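Local coordinates for catechol 1,2-dioxygenase (Acinetobacter sp., PDB 1DLQ), which uses a ferric iron in each subunit of its homodimer to cleave catechol with dioxygen, giving cis,cis-muconate in the beta-ketoadipate pathway, at residues P115-Y120 / R180-D185; L215-N220 / F253-R258. All coordinates share one frame; numbering follows the deposited sequence.

Contact 1. Residues P115-Y120 / R180-D185; sequences PESVGY and RSIITD
Ser117 is gripped through both its backbone groups by strand 179-183: its N donates to Ser181 O (3.1 Å) and its O accepts from Ile183 N (2.9 Å), the alternating ladder of parallel neighbours. Ser181 N to Pro115 O (3.0 Å) begins the ladder and Gly119 N to Ile183 O (2.7 Å) ends it. The tight part centres on two buried residues. Ser181 brings its CB within 3.4 Å of Glu116 CB; on the other face Ile182 lays CG2 against the Gly119 carbonyl and also touches Tyr190 and Val192 of strand 189-195. Ser117 OG, turned between its own N and carbonyl carbon (chi1 56°), donates to Tyr120 O (2.7 Å), spanning the turn alongside Tyr120 N to Val118 O. Pro115 CG lies against the bent Arg180 chain at CD and NE, oblique to the guanidinium, and buries NE without a partner. Looseness is confined to the outer ends of Glu116 and Val118: Glu116 OE2 passes Ile183 CD1 at 3.8 Å, while OE1 has a long, weak ion pair with Lys152 and a weak bond to a water held by Ser181 OG. Strand 116-118 closes one end of the mixed sheet of the intradiol dioxygenase fold, and through Gly119 the chain leaves for the other outermost strand, 120-122.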
loop_
_atom_site.group_PDB
_atom_site.type_symbol
_atom_site.label_atom_id
_atom_site.label_comp_id
_atom_site.label_asym_id
_atom_site.label_seq_id
_atom_site.Cartn_x
_atom_site.Cartn_y
_atom_site.Cartn_z
ATOM N N PRO A 115 1.297 8.264 31.616
ATOM C CA PRO A 115 1.833 8.578 32.934
ATOM C C PRO A 115 2.287 7.297 33.612
ATOM O O PRO A 115 1.791 6.212 33.305
ATOM C CB PRO A 115 0.635 9.211 33.634
ATOM C CG PRO A 115 -0.518 8.515 32.981
ATOM C CD PRO A 115 -0.113 8.668 31.546
ATOM N N GLU A 116 3.249 7.405 34.515
ATOM C CA GLU A 116 3.693 6.218 35.216
ATOM C C GLU A 116 3.676 6.459 36.719
ATOM O O GLU A 116 3.738 7.596 37.184
ATOM C CB GLU A 116 5.091 5.803 34.769
ATOM C CG GLU A 116 6.169 6.767 35.136
ATOM C CD GLU A 116 7.533 6.215 34.806
ATOM O OE1 GLU A 116 7.796 5.980 33.606
ATOM O OE2 GLU A 116 8.335 6.008 35.744
ATOM N N SER A 117 3.571 5.376 37.472
ATOM C CA SER A 117 3.538 5.459 38.912
ATOM C C SER A 117 4.035 4.135 39.454
ATOM O O SER A 117 4.120 3.154 38.721
ATOM C CB SER A 117 2.113 5.716 39.363
ATOM O OG SER A 117 1.273 4.702 38.855
ATOM N N VAL A 118 4.360 4.104 40.739
ATOM C CA VAL A 118 4.867 2.890 41.357
ATOM C C VAL A 118 3.781 2.010 41.965
ATOM O O VAL A 118 2.937 2.485 42.722
ATOM C CB VAL A 118 5.895 3.219 42.467
ATOM C CG1 VAL A 118 6.431 1.934 43.078
ATOM C CG2 VAL A 118 7.026 4.057 41.897
ATOM N N GLY A 119 3.819 0.728 41.609
ATOM C CA GLY A 119 2.884 -0.249 42.134
ATOM C C GLY A 119 1.404 -0.215 41.783
ATOM O O GLY A 119 0.818 -1.261 41.482
ATOM N N TYR A 120 0.797 0.968 41.819
ATOM C CA TYR A 120 -0.631 1.109 41.563
ATOM C C TYR A 120 -1.008 2.319 40.726
ATOM O O TYR A 120 -0.263 3.288 40.643
ATOM C CB TYR A 120 -1.379 1.199 42.899
ATOM C CG TYR A 120 -2.823 1.629 42.757
ATOM C CD1 TYR A 120 -3.788 0.759 42.250
ATOM C CD2 TYR A 120 -3.212 2.937 43.060
ATOM C CE1 TYR A 120 -5.111 1.183 42.048
ATOM C CE2 TYR A 120 -4.525 3.374 42.863
ATOM C CZ TYR A 120 -5.471 2.490 42.354
ATOM O OH TYR A 120 -6.766 2.910 42.159
ATOM N N ARG A 180 -1.313 3.133 31.016
ATOM C CA ARG A 180 -0.469 3.497 32.151
ATOM C C ARG A 180 0.804 2.671 32.181
ATOM O O ARG A 180 0.863 1.572 31.625
ATOM C CB ARG A 180 -1.211 3.278 33.482
ATOM C CG ARG A 180 -2.355 4.228 33.750
ATOM C CD ARG A 180 -1.842 5.640 33.966
ATOM N NE ARG A 180 -2.694 6.621 33.303
ATOM C CZ ARG A 180 -3.976 6.813 33.584
ATOM N NH1 ARG A 180 -4.564 6.094 34.521
ATOM N NH2 ARG A 180 -4.679 7.709 32.910
ATOM N N SER A 181 1.828 3.217 32.826
ATOM C CA SER A 181 3.087 2.509 33.003
ATOM C C SER A 181 3.177 2.321 34.506
ATOM O O SER A 181 3.087 3.284 35.263
ATOM C CB SER A 181 4.275 3.340 32.505
ATOM O OG SER A 181 4.186 3.570 31.110
ATOM N N ILE A 182 3.330 1.081 34.942
ATOM C CA ILE A 182 3.415 0.807 36.366
ATOM C C ILE A 182 4.790 0.251 36.675
ATOM O O ILE A 182 5.235 -0.700 36.042
ATOM C CB ILE A 182 2.361 -0.243 36.813
ATOM C CG1 ILE A 182 0.960 0.163 36.347
ATOM C CG2 ILE A 182 2.379 -0.381 38.338
ATOM C CD1 ILE A 182 0.472 1.447 36.941
ATOM N N ILE A 183 5.473 0.861 37.635
ATOM C CA ILE A 183 6.790 0.380 38.039
ATOM C C ILE A 183 6.502 -0.569 39.189
ATOM O O ILE A 183 5.883 -0.175 40.173
ATOM C CB ILE A 183 7.692 1.523 38.567
ATOM C CG1 ILE A 183 7.784 2.651 37.534
ATOM C CG2 ILE A 183 9.075 0.983 38.887
ATOM C CD1 ILE A 183 8.343 2.227 36.185
ATOM N N THR A 184 6.927 -1.818 39.071
ATOM C CA THR A 184 6.667 -2.771 40.134
ATOM C C THR A 184 7.250 -2.314 41.468
ATOM O O THR A 184 8.256 -1.601 41.513
ATOM C CB THR A 184 7.197 -4.179 39.775
ATOM O OG1 THR A 184 8.564 -4.092 39.356
ATOM C CG2 THR A 184 6.358 -4.789 38.661
ATOM N N ASP A 185 6.591 -2.730 42.549
ATOM C CA ASP A 185 6.979 -2.382 43.914
ATOM C C ASP A 185 7.954 -3.379 44.543
ATOM O O ASP A 185 8.533 -4.221 43.857
ATOM C CB ASP A 185 5.723 -2.284 44.778
ATOM C CG ASP A 185 4.984 -3.615 44.899
ATOM O OD1 ASP A 185 5.561 -4.671 44.548
ATOM O OD2 ASP A 185 3.824 -3.606 45.361
HETATM O O HOH W 1 6.011 5.485 30.846
#

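Contact 2. Residues L215-N220 / F253-R258. With HG (mercury (II) ion), chain D.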
loop_
_atom_site.group_PDB
_atom_site.type_symbol
_atom_site.label_atom_id
_atom_site.label_comp_id
_atom_site.label_asym_id
_atom_site.label_seq_id
_atom_site.Cartn_x
_atom_site.Cartn_y
_atom_site.Cartn_z
ATOM N N LEU A 215 -12.322 -12.629 1.451
ATOM C CA LEU A 215 -11.741 -13.890 1.902
ATOM C C LEU A 215 -12.742 -14.660 2.781
ATOM O O LEU A 215 -12.423 -15.713 3.323
ATOM C CB LEU A 215 -10.451 -13.628 2.692
ATOM C CG LEU A 215 -9.340 -12.853 1.969
ATOM C CD1 LEU A 215 -8.184 -12.587 2.936
ATOM C CD2 LEU A 215 -8.861 -13.641 0.747
ATOM N N GLY A 216 -13.953 -14.123 2.915
ATOM C CA GLY A 216 -14.978 -14.775 3.714
ATOM C C GLY A 216 -14.653 -14.792 5.196
ATOM O O GLY A 216 -15.119 -15.668 5.929
ATOM N N ARG A 217 -13.868 -13.808 5.639
ATOM C CA ARG A 217 -13.444 -13.708 7.036
ATOM C C ARG A 217 -13.983 -12.486 7.775
ATOM O O ARG A 217 -14.407 -11.505 7.157
ATOM C CB ARG A 217 -11.918 -13.681 7.104
ATOM C CG ARG A 217 -11.219 -14.944 6.637
ATOM C CD ARG A 217 -9.726 -14.711 6.691
ATOM N NE ARG A 217 -9.327 -14.266 8.022
ATOM C CZ ARG A 217 -8.259 -13.514 8.261
ATOM N NH1 ARG A 217 -7.493 -13.129 7.251
ATOM N NH2 ARG A 217 -7.972 -13.127 9.499
ATOM N N HIS A 218 -13.954 -12.550 9.107
ATOM C CA HIS A 218 -14.419 -11.441 9.937
ATOM C C HIS A 218 -13.191 -10.671 10.425
ATOM O O HIS A 218 -12.070 -11.172 10.336
ATOM C CB HIS A 218 -15.224 -11.969 11.131
ATOM C CG HIS A 218 -14.407 -12.730 12.127
ATOM N ND1 HIS A 218 -13.470 -12.126 12.938
ATOM C CD2 HIS A 218 -14.383 -14.047 12.442
ATOM C CE1 HIS A 218 -12.904 -13.036 13.710
ATOM N NE2 HIS A 218 -13.441 -14.211 13.429
ATOM N N GLY A 219 -13.390 -9.459 10.932
ATOM C CA GLY A 219 -12.261 -8.677 11.408
ATOM C C GLY A 219 -12.367 -8.374 12.882
ATOM O O GLY A 219 -11.961 -7.314 13.338
ATOM N N ASN A 220 -12.908 -9.320 13.640
ATOM C CA ASN A 220 -13.093 -9.139 15.071
ATOM C C ASN A 220 -12.006 -9.737 15.927
ATOM O O ASN A 220 -11.469 -10.805 15.627
ATOM C CB ASN A 220 -14.419 -9.743 15.506
ATOM C CG ASN A 220 -15.584 -9.175 14.740
ATOM O OD1 ASN A 220 -15.798 -7.960 14.716
ATOM N ND2 ASN A 220 -16.350 -10.048 14.104
ATOM N N PHE A 253 -9.114 -12.429 14.615
ATOM C CA PHE A 253 -8.736 -12.108 13.247
ATOM C C PHE A 253 -7.243 -11.783 13.112
ATOM O O PHE A 253 -6.686 -11.807 12.007
ATOM C CB PHE A 253 -9.618 -10.957 12.726
ATOM C CG PHE A 253 -8.867 -9.706 12.369
ATOM C CD1 PHE A 253 -8.292 -8.913 13.352
ATOM C CD2 PHE A 253 -8.731 -9.324 11.040
ATOM C CE1 PHE A 253 -7.592 -7.756 13.018
ATOM C CE2 PHE A 253 -8.034 -8.170 10.698
ATOM C CZ PHE A 253 -7.463 -7.384 11.693
ATOM N N ALA A 254 -6.602 -11.499 14.246
ATOM C CA ALA A 254 -5.181 -11.171 14.275
ATOM C C ALA A 254 -4.338 -12.367 14.717
ATOM O O ALA A 254 -3.112 -12.281 14.797
ATOM C CB ALA A 254 -4.942 -9.990 15.214
ATOM N N TYR A 255 -5.007 -13.473 15.023
ATOM C CA TYR A 255 -4.329 -14.699 15.441
ATOM C C TYR A 255 -3.315 -14.475 16.567
ATOM O O TYR A 255 -2.244 -15.087 16.581
ATOM C CB TYR A 255 -3.612 -15.320 14.241
ATOM C CG TYR A 255 -4.467 -15.407 13.002
ATOM C CD1 TYR A 255 -5.391 -16.437 12.849
ATOM C CD2 TYR A 255 -4.377 -14.446 11.991
ATOM C CE1 TYR A 255 -6.206 -16.521 11.727
ATOM C CE2 TYR A 255 -5.196 -14.522 10.854
ATOM C CZ TYR A 255 -6.108 -15.571 10.738
ATOM O OH TYR A 255 -6.932 -15.684 9.643
ATOM N N ALA A 256 -3.660 -13.617 17.517
ATOM C CA ALA A 256 -2.764 -13.300 18.614
ATOM C C ALA A 256 -2.917 -14.213 19.827
ATOM O O ALA A 256 -2.004 -14.333 20.637
ATOM C CB ALA A 256 -2.975 -11.854 19.029
ATOM N N THR A 257 -4.064 -14.865 19.949
ATOM C CA THR A 257 -4.330 -15.730 21.094
ATOM C C THR A 257 -3.388 -16.920 21.276
ATOM O O THR A 257 -2.988 -17.574 20.317
ATOM C CB THR A 257 -5.771 -16.252 21.046
ATOM O OG1 THR A 257 -6.666 -15.146 20.903
ATOM C CG2 THR A 257 -6.112 -16.991 22.333
ATOM N N ARG A 258 -3.052 -17.197 22.533
ATOM C CA ARG A 258 -2.169 -18.300 22.889
ATOM C C ARG A 258 -2.537 -18.923 24.217
ATOM O O ARG A 258 -3.044 -18.244 25.110
ATOM C CB ARG A 258 -0.734 -17.827 23.021
ATOM C CG ARG A 258 -0.127 -17.302 21.772
ATOM C CD ARG A 258 1.341 -17.313 21.981
ATOM N NE ARG A 258 2.060 -17.194 20.731
ATOM C CZ ARG A 258 3.330 -17.541 20.589
ATOM N NH1 ARG A 258 4.004 -18.025 21.627
ATOM N NH2 ARG A 258 3.924 -17.406 19.409
HETATM HG HG HG D . -10.148 -5.581 12.697
HETATM O O HOH W 2 -9.259 -5.347 14.988
#
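The Phe253 ring packs on the Gly219 backbone, with CD2 3.6 Å from Gly219 CA. Phe253 N donates to Asn220 O (3.0 Å, N-H...O angle 163°), one backbone bond joining the two loops. One face of the ring carries both Gly219 O and a mercury ion, which sits 3.3 Å above the ring plane, offset toward the rim. Gly219 O binds this metal, which is not the ferric cofactor, at 2.6 Å together with a water and Cys202 SG. Arg217 and Tyr255 approach from opposite directions, guanidinium and ring planes 38° apart. The tyrosine hydroxyl is modelled over one guanidinium face, too close for the details to be trusted, while Phe253 O lies at the guanidinium edge, 3.1 Å from Arg217 NH2.

The next shell sets these groups. Asn220 N donates to His218 ND1 (2.9 Å), nearly in the imidazole plane, and the ring's NE2 bonds to Asp251, so both nitrogens are held and the rotation of the ring is fixed. A chi1 of 68° turns the imidazole so that its ND1-CE1 side crosses Phe253 CB obliquely, His218 CE1 lying 4.0 Å from that CB. Arg217 NH1 is bonded to Gly77 O, and Asp252 accepts from the N atoms of Ala254 and Ala256. From the second subunit, Phe14 meets the Tyr255 ring edge-to-face and Val17 packs on both Arg217 and Tyr255. Just before Arg217 in the chain, helix 207-214 ends in a Schellman motif at Gly216. These are two connecting loops of the catalytic domain, joined near iron ligand Tyr200 and bordering the helical dimer interface characteristic of this enzyme.

Both contacts belong to the dioxygenase domain, but they share no strand or loop and lie on opposite sides of the chain's centre, their nearest atoms about 19 Å apart. Contact 1 is the more peripheral, with four exposed residues at one end of the sheet; contact 2 is nearer the centre, with none exposed, and is touched by the second subunit. Their chemistry differs accordingly. Four backbone bonds and aliphatic packing join the strands of contact 1, whereas in contact 2 a single backbone bond links the loops, and aromatic rings, a guanidinium and an imidazole make up the rest, with bound mercury alongside.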